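Local coordinates for protein Baccell_00875 (Bacteroides cellulosilyticus DSM 14838, PDB 5NO8) that probably acts as a polysaccharide lyase that removes the L-rhamnose caps from glucuronic acid in complex arabinogalactan proteins, at residues N385-D388 / R389-G392; Y623-A626 / L627-D631. One frame throughout, in Å; residues are numbered along the deposited sequence.

Contact 1: residues N385-D388 / R389-G392; sequences NPVD and RDEG
Arg389 sets CG beside its backbone N (chi1 -62°) and then runs extended from CG to NE, which carries the guanidinium back along the turn to Asn385. There Arg389 NH1 meets Asn385 O at 3.0 Å, with the carbonyl oxygen at the guanidinium edge and near its plane; the bond is weak because the N-H points poorly. A long, multiply donating side chain suits this place, since NH2 serves two further carbonyls, those of His598 and Gly601. The backbone turn is closed by Arg389 N, 2.9 Å from Pro386 O, and by Asp388 N, which bonds to Asn385 O, so that this oxygen receives two donors. Pro386, its phi fixed by the ring, suits the first position of the 3-10 segment. Asn385 ND2 reaches Asp388 OD2 at 2.6 Å, in the amide plane but from above the carboxylate; Arg445 takes OD1 in a salt bridge. Asp390 lies side by side with Val387, and Val387 CG2 is 3.6 Å from Asp390 OD2. The carboxylate of Asp390, a buried residue, is met by Arg395 at OD1 and Ser438 at OD2; Asp390 OD1 also accepts from Gly392 N at 3.3 Å. A short 3-10 turn thus runs into an Asx turn before helix 396-409.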
loop_
_atom_site.group_PDB
_atom_site.type_symbol
_atom_site.label_atom_id
_atom_site.label_comp_id
_atom_site.label_asym_id
_atom_site.label_seq_id
_atom_site.Cartn_x
_atom_site.Cartn_y
_atom_site.Cartn_z
ATOM N N ASN A 385 -1.642 20.783 -5.556
ATOM C CA ASN A 385 -0.299 20.715 -6.193
ATOM C C ASN A 385 -0.387 20.528 -7.730
ATOM O O ASN A 385 -0.319 19.389 -8.232
ATOM C CB ASN A 385 0.564 19.601 -5.544
ATOM C CG ASN A 385 2.062 19.876 -5.645
ATOM O OD1 ASN A 385 2.525 20.987 -5.374
ATOM N ND2 ASN A 385 2.828 18.856 -6.020
ATOM N N PRO A 386 -0.537 21.647 -8.486
ATOM C CA PRO A 386 -0.690 21.608 -9.950
ATOM C C PRO A 386 0.290 20.693 -10.693
ATOM O O PRO A 386 -0.120 20.002 -11.630
ATOM C CB PRO A 386 -0.461 23.063 -10.361
ATOM C CG PRO A 386 -0.971 23.846 -9.201
ATOM C CD PRO A 386 -0.638 23.035 -7.978
ATOM N N VAL A 387 1.557 20.684 -10.280
ATOM C CA VAL A 387 2.600 19.946 -11.010
ATOM C C VAL A 387 2.299 18.426 -11.062
ATOM O O VAL A 387 2.660 17.746 -12.024
ATOM C CB VAL A 387 4.015 20.251 -10.448
ATOM C CG1 VAL A 387 4.223 19.640 -9.062
ATOM C CG2 VAL A 387 5.102 19.787 -11.409
ATOM N N ASP A 388 1.602 17.911 -10.052
ATOM C CA ASP A 388 1.253 16.491 -10.019
ATOM C C ASP A 388 -0.010 16.134 -10.821
ATOM O O ASP A 388 -0.407 14.962 -10.843
ATOM C CB ASP A 388 1.173 15.982 -8.577
ATOM C CG ASP A 388 2.548 15.891 -7.902
ATOM O OD1 ASP A 388 3.515 15.411 -8.535
ATOM O OD2 ASP A 388 2.660 16.319 -6.727
ATOM N N ARG A 389 -0.617 17.116 -11.490
ATOM C CA ARG A 389 -1.761 16.887 -12.367
ATOM C C ARG A 389 -1.466 17.434 -13.772
ATOM O O ARG A 389 -2.392 17.734 -14.539
ATOM C CB ARG A 389 -3.014 17.535 -11.769
ATOM C CG ARG A 389 -3.413 16.954 -10.411
ATOM C CD ARG A 389 -4.222 17.924 -9.548
ATOM N NE ARG A 389 -4.599 17.266 -8.296
ATOM C CZ ARG A 389 -3.796 17.081 -7.247
ATOM N NH1 ARG A 389 -2.536 17.550 -7.250
ATOM N NH2 ARG A 389 -4.252 16.422 -6.167
ATOM N N ASP A 390 -0.178 17.518 -14.112
ATOM C CA ASP A 390 0.225 18.126 -15.365
ATOM C C ASP A 390 0.385 17.063 -16.455
ATOM O O ASP A 390 0.055 15.892 -16.244
ATOM C CB ASP A 390 1.456 19.065 -15.157
ATOM C CG ASP A 390 2.796 18.344 -14.992
ATOM O OD1 ASP A 390 2.948 17.098 -15.096
ATOM O OD2 ASP A 390 3.773 19.088 -14.714
ATOM N N GLU A 391 0.878 17.489 -17.610
ATOM C CA GLU A 391 0.861 16.711 -18.845
ATOM C C GLU A 391 2.106 15.845 -19.084
ATOM O O GLU A 391 2.251 15.240 -20.158
ATOM C CB GLU A 391 0.608 17.680 -20.033
ATOM C CG GLU A 391 1.682 18.743 -20.244
ATOM C CD GLU A 391 1.407 20.074 -19.551
ATOM O OE1 GLU A 391 0.813 20.099 -18.433
ATOM O OE2 GLU A 391 1.823 21.119 -20.128
ATOM N N GLY A 392 3.007 15.764 -18.098
ATOM C CA GLY A 392 4.219 14.962 -18.208
ATOM C C GLY A 392 4.437 14.136 -16.955
ATOM O O GLY A 392 3.464 13.671 -16.329
#

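Contact 2: residues Y623-A626 / L627-D631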
loop_
_atom_site.group_PDB
_atom_site.type_symbol
_atom_site.label_atom_id
_atom_site.label_comp_id
_atom_site.label_asym_id
_atom_site.label_seq_id
_atom_site.Cartn_x
_atom_site.Cartn_y
_atom_site.Cartn_z
ATOM N N TYR A 623 9.846 -10.368 -9.689
ATOM C CA TYR A 623 10.066 -10.907 -11.050
ATOM C C TYR A 623 11.569 -10.983 -11.385
ATOM O O TYR A 623 12.081 -12.049 -11.788
ATOM C CB TYR A 623 9.287 -10.064 -12.062
ATOM C CG TYR A 623 9.744 -10.150 -13.495
ATOM C CD1 TYR A 623 9.332 -11.201 -14.320
ATOM C CD2 TYR A 623 10.546 -9.158 -14.040
ATOM C CE1 TYR A 623 9.750 -11.269 -15.650
ATOM C CE2 TYR A 623 10.966 -9.210 -15.347
ATOM C CZ TYR A 623 10.581 -10.267 -16.138
ATOM O OH TYR A 623 11.021 -10.285 -17.436
ATOM N N TYR A 624 12.275 -9.885 -11.169
ATOM C CA TYR A 624 13.724 -9.880 -11.434
ATOM C C TYR A 624 14.471 -10.808 -10.485
ATOM O O TYR A 624 15.419 -11.483 -10.895
ATOM C CB TYR A 624 14.319 -8.481 -11.352
ATOM C CG TYR A 624 13.911 -7.522 -12.437
ATOM C CD1 TYR A 624 14.147 -7.809 -13.776
ATOM C CD2 TYR A 624 13.320 -6.304 -12.131
ATOM C CE1 TYR A 624 13.789 -6.934 -14.772
ATOM C CE2 TYR A 624 12.967 -5.417 -13.119
ATOM C CZ TYR A 624 13.198 -5.750 -14.450
ATOM O OH TYR A 624 12.852 -4.880 -15.426
ATOM N N TYR A 625 14.071 -10.842 -9.213
ATOM C CA TYR A 625 14.724 -11.694 -8.238
ATOM C C TYR A 625 14.587 -13.183 -8.639
ATOM O O TYR A 625 15.536 -13.957 -8.472
ATOM C CB TYR A 625 14.159 -11.434 -6.843
ATOM C CG TYR A 625 14.786 -12.268 -5.777
ATOM C CD1 TYR A 625 15.986 -11.890 -5.193
ATOM C CD2 TYR A 625 14.205 -13.454 -5.370
ATOM C CE1 TYR A 625 16.575 -12.672 -4.206
ATOM C CE2 TYR A 625 14.791 -14.249 -4.394
ATOM C CZ TYR A 625 15.974 -13.846 -3.806
ATOM O OH TYR A 625 16.554 -14.639 -2.836
ATOM N N ALA A 626 13.411 -13.583 -9.152
ATOM C CA ALA A 626 13.217 -14.942 -9.643
ATOM C C ALA A 626 14.127 -15.256 -10.850
ATOM O O ALA A 626 14.628 -16.380 -10.955
ATOM C CB ALA A 626 11.763 -15.210 -9.994
ATOM N N LEU A 627 14.326 -14.283 -11.731
ATOM C CA LEU A 627 15.276 -14.437 -12.847
ATOM C C LEU A 627 16.725 -14.583 -12.361
ATOM O O LEU A 627 17.503 -15.335 -12.940
ATOM C CB LEU A 627 15.180 -13.250 -13.801
ATOM C CG LEU A 627 13.889 -13.108 -14.618
ATOM C CD1 LEU A 627 13.918 -11.859 -15.465
ATOM C CD2 LEU A 627 13.677 -14.334 -15.488
ATOM N N CYS A 628 17.067 -13.846 -11.308
ATOM C CA CYS A 628 18.410 -13.841 -10.722
ATOM C C CYS A 628 18.771 -15.140 -10.002
ATOM O O CYS A 628 19.897 -15.624 -10.118
ATOM C CB CYS A 628 18.562 -12.647 -9.753
ATOM S SG CYS A 628 18.641 -10.994 -10.473
ATOM N N THR A 629 17.816 -15.710 -9.264
ATOM C CA THR A 629 18.057 -16.834 -8.366
ATOM C C THR A 629 17.461 -18.142 -8.850
ATOM O O THR A 629 17.780 -19.196 -8.296
ATOM C CB THR A 629 17.408 -16.553 -7.002
ATOM O OG1 THR A 629 15.987 -16.422 -7.178
ATOM C CG2 THR A 629 17.968 -15.291 -6.375
ATOM N N GLY A 630 16.540 -18.082 -9.817
ATOM C CA GLY A 630 15.742 -19.241 -10.196
ATOM C C GLY A 630 14.681 -19.658 -9.178
ATOM O O GLY A 630 14.096 -20.722 -9.309
ATOM N N ASP A 631 14.415 -18.813 -8.171
ATOM C CA ASP A 631 13.412 -19.111 -7.149
ATOM C C ASP A 631 12.028 -18.741 -7.701
ATOM O O ASP A 631 11.604 -17.586 -7.640
ATOM C CB ASP A 631 13.710 -18.348 -5.860
ATOM C CG ASP A 631 12.776 -18.741 -4.707
ATOM O OD1 ASP A 631 11.736 -19.392 -4.963
ATOM O OD2 ASP A 631 13.071 -18.380 -3.548
HETATM O O HOH W 1 15.417 -17.397 -2.568
#
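Thr629 and Tyr625 meet through one carbonyl oxygen: Tyr625 O accepts from Thr629 N at 3.0 Å and from Thr629 OG1 at 2.8 Å, the two donors arriving from opposite faces of the carbonyl plane. The hydroxyl can bend back because it stands between the backbone N and the carbonyl carbon (chi1 62°). Having donated there, Thr629 OG1 accepts from Asp631 N at 3.0 Å, an ST turn. The same torsion lays Thr629 CG2 over one face of the Tyr625 ring, 3.8 Å from its centroid, in a CH-pi contact. With an alanine in its place, Tyr625 O would probably lose its second donor, Asp631 N its acceptor, and the ring its methyl. Leu627 N and Cys628 N satisfy Tyr623 O and Tyr624 O as ordinary helical bonds, and Leu627 CD1 sits over the Tyr623 ring. Gly630 N gives only a weak bond to Ala626 O; its positive phi is easy for a residue lacking CB. Asp631, the N-cap of helix 632-644, spends OD1 on Ser633 OG, while a water joins Asp631 OD2, at 2.7 Å, to Tyr625 OH, at 3.0 Å. The Thr629 hydroxyl thus ties Tyr625 O to Asp631 N across the helix end, consistent with a defined bend into helix 632-644.

Contact 1 comes first along the chain and contact 2 more than two hundred residues later; their centres lie 36 Å apart, the nearest atoms about 21 Å, and they do not touch. Both belong to the largely helical C-terminal part of the single chain, each more than 20 Å from its centre. The 385-392 turn sits in the loop that precedes helix 396-409 and leans on helix 596-600, whereas 623-631 ends helix 615-629 and leads into helix 632-644, packed against helices 542-559, 562-576 and 682-692. One therefore shapes a mostly buried loop just ahead of helix 396-409, the other a surface junction between two helices, and neither directly positions the other.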